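FAD:protein FMN transferase (Vibrio cholerae, PDB 6NXI) probably transfers the FMN moiety of FAD to a threonine hydroxyl of a target flavoprotein, using magnesium or manganese and releasing AMP. Local coordinates at residues Gln291-Leu295 against Tyr307-Phe312; Glu175-Val179 against Pro196-Ala200. One frame throughout, in Å; residues are numbered along the deposited sequence.

Contact 1 (Gln291-Leu295 against Tyr307-Phe312)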
loop_
_atom_site.group_PDB
_atom_site.type_symbol
_atom_site.label_atom_id
_atom_site.label_comp_id
_atom_site.label_asym_id
_atom_site.label_seq_id
_atom_site.Cartn_x
_atom_site.Cartn_y
_atom_site.Cartn_z
ATOM N N GLN A 291 -9.050 -12.692 -11.233
ATOM C CA GLN A 291 -7.887 -12.605 -12.148
ATOM C C GLN A 291 -6.832 -11.671 -11.549
ATOM O O GLN A 291 -6.222 -10.921 -12.299
ATOM C CB GLN A 291 -8.264 -12.060 -13.535
ATOM C CG GLN A 291 -9.440 -12.773 -14.163
ATOM C CD GLN A 291 -9.002 -14.126 -14.655
ATOM O OE1 GLN A 291 -8.768 -15.032 -13.862
ATOM N NE2 GLN A 291 -8.896 -14.267 -15.969
ATOM N N ILE A 292 -6.580 -11.758 -10.243
ATOM C CA ILE A 292 -5.509 -10.981 -9.572
ATOM C C ILE A 292 -4.273 -11.859 -9.474
ATOM O O ILE A 292 -4.368 -12.936 -8.870
ATOM C CB ILE A 292 -5.955 -10.499 -8.183
ATOM C CG1 ILE A 292 -7.315 -9.814 -8.199
ATOM C CG2 ILE A 292 -4.897 -9.588 -7.603
ATOM C CD1 ILE A 292 -7.829 -9.507 -6.819
ATOM N N PRO A 293 -3.127 -11.461 -10.052
ATOM C CA PRO A 293 -1.867 -12.168 -9.847
ATOM C C PRO A 293 -1.391 -11.953 -8.402
ATOM O O PRO A 293 -1.058 -10.824 -8.005
ATOM C CB PRO A 293 -0.912 -11.593 -10.879
ATOM C CG PRO A 293 -1.777 -10.827 -11.830
ATOM C CD PRO A 293 -2.970 -10.375 -11.038
ATOM N N VAL A 294 -1.354 -13.037 -7.624
ATOM C CA VAL A 294 -0.947 -12.946 -6.204
ATOM C C VAL A 294 -0.038 -14.120 -5.862
ATOM O O VAL A 294 -0.333 -15.267 -6.296
ATOM C CB VAL A 294 -2.154 -12.942 -5.259
ATOM C CG1 VAL A 294 -1.720 -12.710 -3.823
ATOM C CG2 VAL A 294 -3.174 -11.915 -5.698
ATOM N N LEU A 295 0.960 -13.836 -5.029
ATOM C CA LEU A 295 1.785 -14.864 -4.364
ATOM C C LEU A 295 1.688 -14.621 -2.866
ATOM O O LEU A 295 2.103 -13.567 -2.362
ATOM C CB LEU A 295 3.227 -14.793 -4.860
ATOM C CG LEU A 295 4.141 -15.871 -4.279
ATOM C CD1 LEU A 295 3.756 -17.228 -4.819
ATOM C CD2 LEU A 295 5.591 -15.548 -4.593
ATOM N N TYR A 307 1.473 -20.006 -2.187
ATOM C CA TYR A 307 0.256 -20.163 -2.992
ATOM C C TYR A 307 0.304 -19.077 -4.055
ATOM O O TYR A 307 0.393 -17.892 -3.642
ATOM C CB TYR A 307 -0.995 -19.976 -2.150
ATOM C CG TYR A 307 -1.210 -20.998 -1.069
ATOM C CD1 TYR A 307 -1.872 -22.192 -1.301
ATOM C CD2 TYR A 307 -0.778 -20.723 0.207
ATOM C CE1 TYR A 307 -2.086 -23.097 -0.271
ATOM C CE2 TYR A 307 -1.005 -21.597 1.249
ATOM C CZ TYR A 307 -1.647 -22.790 1.007
ATOM O OH TYR A 307 -1.803 -23.616 2.080
ATOM N N ALA A 308 0.320 -19.470 -5.319
ATOM C CA ALA A 308 0.255 -18.541 -6.467
ATOM C C ALA A 308 -1.129 -18.679 -7.103
ATOM O O ALA A 308 -1.579 -19.818 -7.326
ATOM C CB ALA A 308 1.346 -18.831 -7.452
ATOM N N SER A 309 -1.781 -17.555 -7.389
ATOM C CA SER A 309 -3.057 -17.564 -8.130
ATOM C C SER A 309 -2.789 -18.014 -9.573
ATOM O O SER A 309 -1.640 -17.905 -10.033
ATOM C CB SER A 309 -3.719 -16.230 -8.065
ATOM O OG SER A 309 -2.984 -15.242 -8.762
ATOM N N SER A 310 -3.834 -18.413 -10.292
ATOM C CA SER A 310 -3.747 -18.833 -11.715
ATOM C C SER A 310 -3.123 -17.722 -12.552
ATOM O O SER A 310 -2.423 -18.035 -13.514
ATOM C CB SER A 310 -5.103 -19.205 -12.231
ATOM O OG SER A 310 -5.526 -20.392 -11.596
ATOM N N SER A 311 -3.406 -16.468 -12.237
ATOM C CA SER A 311 -2.915 -15.348 -13.070
ATOM C C SER A 311 -1.478 -14.958 -12.688
ATOM O O SER A 311 -0.878 -14.174 -13.444
ATOM C CB SER A 311 -3.887 -14.212 -13.033
ATOM O OG SER A 311 -3.982 -13.725 -11.718
ATOM N N PHE A 312 -0.923 -15.477 -11.583
ATOM C CA PHE A 312 0.485 -15.264 -11.154
ATOM C C PHE A 312 1.430 -16.348 -11.690
ATOM O O PHE A 312 2.647 -16.096 -11.774
ATOM C CB PHE A 312 0.645 -15.303 -9.632
ATOM C CG PHE A 312 1.957 -14.724 -9.155
ATOM C CD1 PHE A 312 2.076 -13.382 -8.833
ATOM C CD2 PHE A 312 3.084 -15.525 -9.035
ATOM C CE1 PHE A 312 3.296 -12.853 -8.416
ATOM C CE2 PHE A 312 4.298 -14.994 -8.615
ATOM C CZ PHE A 312 4.408 -13.662 -8.320
HETATM O O HOH W 1 -5.964 -15.407 -10.611
#
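The hydroxyl of S309 is gripped by two backbone groups of segment 291-295: OG donates to I292 O over 2.7 Å, in the carbonyl plane and on a lone pair, and accepts V294 N-H at 3.0 Å. It thereby closes the open end of a beta hairpin formed by strands 294-299 and 304-308, the last two strands of the large antiparallel sheet. A chi1 of 67° sets OG between the backbone N and carbonyl carbon of S309, turned toward 291-295. The backbone N of S309 in turn donates to V294 O at 2.9 Å, which ties the same serine to V294 in both directions. L295 and A308 follow as a non-hydrogen-bonded antiparallel pair, their side chains on the same face of the sheet. Beyond S309 the chain turns, with F312 N bonded to S309 O, and swings the F312 ring back to the hairpin. P293 lies at the rim of this ring, its CB 4.0 Å from CD1 of F312. Helix 280-289 touches V294 and S309, and I201 of strand 199-203 meets both L295 and F312. Over one face of the phenyl ring sits L295 CB, 3.9 Å from the centroid and 15° off the normal.

Contact 2 (Glu175-Val179 against Pro196-Ala200)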
loop_
_atom_site.group_PDB
_atom_site.type_symbol
_atom_site.label_atom_id
_atom_site.label_comp_id
_atom_site.label_asym_id
_atom_site.label_seq_id
_atom_site.Cartn_x
_atom_site.Cartn_y
_atom_site.Cartn_z
ATOM N N GLU A 175 9.815 6.173 -21.269
ATOM C CA GLU A 175 9.036 4.931 -21.465
ATOM C C GLU A 175 9.782 3.755 -20.837
ATOM O O GLU A 175 9.220 2.671 -20.874
ATOM C CB GLU A 175 8.674 4.764 -22.932
ATOM C CG GLU A 175 7.833 5.943 -23.473
ATOM C CD GLU A 175 6.532 6.375 -22.762
ATOM O OE1 GLU A 175 5.852 5.534 -22.170
ATOM O OE2 GLU A 175 6.149 7.586 -22.826
ATOM N N ASN A 176 10.951 3.982 -20.231
ATOM C CA ASN A 176 11.711 2.907 -19.546
ATOM C C ASN A 176 12.016 3.370 -18.122
ATOM O O ASN A 176 12.905 4.205 -17.904
ATOM C CB ASN A 176 12.978 2.551 -20.297
ATOM C CG ASN A 176 12.684 2.213 -21.735
ATOM O OD1 ASN A 176 12.288 1.098 -22.036
ATOM N ND2 ASN A 176 12.851 3.180 -22.633
ATOM N N TYR A 177 11.314 2.828 -17.133
ATOM C CA TYR A 177 11.517 3.305 -15.752
ATOM C C TYR A 177 11.140 2.230 -14.740
ATOM O O TYR A 177 10.296 1.354 -15.008
ATOM C CB TYR A 177 10.699 4.567 -15.470
ATOM C CG TYR A 177 9.196 4.455 -15.643
ATOM C CD1 TYR A 177 8.408 3.847 -14.686
ATOM C CD2 TYR A 177 8.549 4.957 -16.762
ATOM C CE1 TYR A 177 7.045 3.683 -14.850
ATOM C CE2 TYR A 177 7.172 4.853 -16.909
ATOM C CZ TYR A 177 6.426 4.172 -15.965
ATOM O OH TYR A 177 5.067 4.011 -16.060
ATOM N N MET A 178 11.634 2.493 -13.547
ATOM C CA MET A 178 11.210 1.801 -12.293
ATOM C C MET A 178 10.950 2.892 -11.277
ATOM O O MET A 178 11.865 3.700 -11.038
ATOM C CB MET A 178 12.268 0.867 -11.727
ATOM C CG MET A 178 11.914 0.431 -10.305
ATOM S SD MET A 178 13.283 -0.440 -9.526
ATOM C CE MET A 178 13.296 -1.869 -10.595
ATOM N N VAL A 179 9.712 2.995 -10.765
ATOM C CA VAL A 179 9.367 3.915 -9.667
ATOM C C VAL A 179 9.172 3.067 -8.412
ATOM O O VAL A 179 8.339 2.156 -8.491
ATOM C CB VAL A 179 8.088 4.682 -9.999
ATOM C CG1 VAL A 179 7.650 5.515 -8.835
ATOM C CG2 VAL A 179 8.283 5.515 -11.274
ATOM N N PRO A 196 13.549 -6.537 -19.460
ATOM C CA PRO A 196 12.536 -6.069 -18.538
ATOM C C PRO A 196 13.113 -5.997 -17.120
ATOM O O PRO A 196 13.923 -6.847 -16.733
ATOM C CB PRO A 196 11.437 -7.117 -18.647
ATOM C CG PRO A 196 11.647 -7.714 -20.050
ATOM C CD PRO A 196 13.147 -7.746 -20.207
ATOM N N TRP A 197 12.676 -4.985 -16.370
ATOM C CA TRP A 197 13.245 -4.669 -15.034
ATOM C C TRP A 197 13.090 -5.888 -14.128
ATOM O O TRP A 197 11.999 -6.505 -14.168
ATOM C CB TRP A 197 12.494 -3.466 -14.420
ATOM C CG TRP A 197 12.648 -2.181 -15.187
ATOM C CD1 TRP A 197 11.832 -1.732 -16.189
ATOM C CD2 TRP A 197 13.687 -1.212 -15.057
ATOM N NE1 TRP A 197 12.333 -0.585 -16.726
ATOM C CE2 TRP A 197 13.453 -0.219 -16.043
ATOM C CE3 TRP A 197 14.784 -1.052 -14.212
ATOM C CZ2 TRP A 197 14.247 0.915 -16.155
ATOM C CZ3 TRP A 197 15.588 0.068 -14.328
ATOM C CH2 TRP A 197 15.325 1.039 -15.306
ATOM N N ARG A 198 14.052 -6.098 -13.239
ATOM C CA ARG A 198 14.148 -7.317 -12.393
ATOM C C ARG A 198 13.800 -6.941 -10.956
ATOM O O ARG A 198 14.339 -5.967 -10.384
ATOM C CB ARG A 198 15.550 -7.939 -12.544
ATOM C CG ARG A 198 15.839 -8.391 -13.969
ATOM C CD ARG A 198 17.272 -8.800 -14.285
ATOM N NE ARG A 198 17.446 -10.200 -13.883
ATOM C CZ ARG A 198 18.357 -10.691 -13.033
ATOM N NH1 ARG A 198 19.278 -9.929 -12.454
ATOM N NH2 ARG A 198 18.353 -11.991 -12.776
ATOM N N ILE A 199 12.805 -7.626 -10.360
ATOM C CA ILE A 199 12.524 -7.371 -8.929
ATOM C C ILE A 199 12.750 -8.708 -8.224
ATOM O O ILE A 199 12.701 -9.752 -8.856
ATOM C CB ILE A 199 11.099 -6.813 -8.706
ATOM C CG1 ILE A 199 10.089 -7.908 -9.003
ATOM C CG2 ILE A 199 10.858 -5.537 -9.549
ATOM C CD1 ILE A 199 8.705 -7.582 -8.540
ATOM N N ALA A 200 12.991 -8.673 -6.939
ATOM C CA ALA A 200 13.176 -9.904 -6.138
ATOM C C ALA A 200 11.985 -10.119 -5.221
ATOM O O ALA A 200 11.514 -9.170 -4.579
ATOM C CB ALA A 200 14.476 -9.801 -5.384
#
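With CG of W197 anti to its carbonyl carbon (chi1 -64°) and CG of M178 anti to its backbone N (chi1 167°), the indole and the thioether chain are brought together between the two segments. M178 CB lies over the six-membered ring in a CH-pi contact, 4.2 Å from the centroid and 18° off the normal. The methionine chain then runs on and bends at chi3, which returns its methyl to the indole, CE standing 4.0 Å from CE3 of W197. The same face of the indole also covers main chain: Y177 C is 3.6 Å from CE2 of W197, while N176 C approaches the ring edge at CZ2. Although Y177 O is only 3.3 Å from W197 NE1, it lies over the ring and the angle is too poor for a hydrogen bond. The indole N-H is instead taken by K188 O, a bond that helps fix the rotation of the ring. The contact thus lays a tryptophan from the approach to strand 199-203 against the start of strand 177-181, away from the flavin and magnesium sites. Strands 17-24 and 184-188 flank 177-181 in the large sheet; K22, I24 and L187 from these neighbours also touch W197, and helix 157-171 packs against Y177 and V179.

Contact 2 closes before contact 1 opens along the chain, and their centres lie 20 Å apart, with nearest atoms about 7 Å from each other. Both reach the eight-stranded antiparallel sheet, but in different places: contact 2 at strand 177-181, third in the order, and contact 1 at the last pair, 294-299 and 304-308. Strand 199-203, paired with 211-215 in a separate two-stranded sheet, connects them: W197 of contact 2 lies just before it and I199 opens it, while I201 and K203 further along touch side chains of contact 1. Residues 197-203 thus touch the large sheet at its third strand and, further on, near its last two.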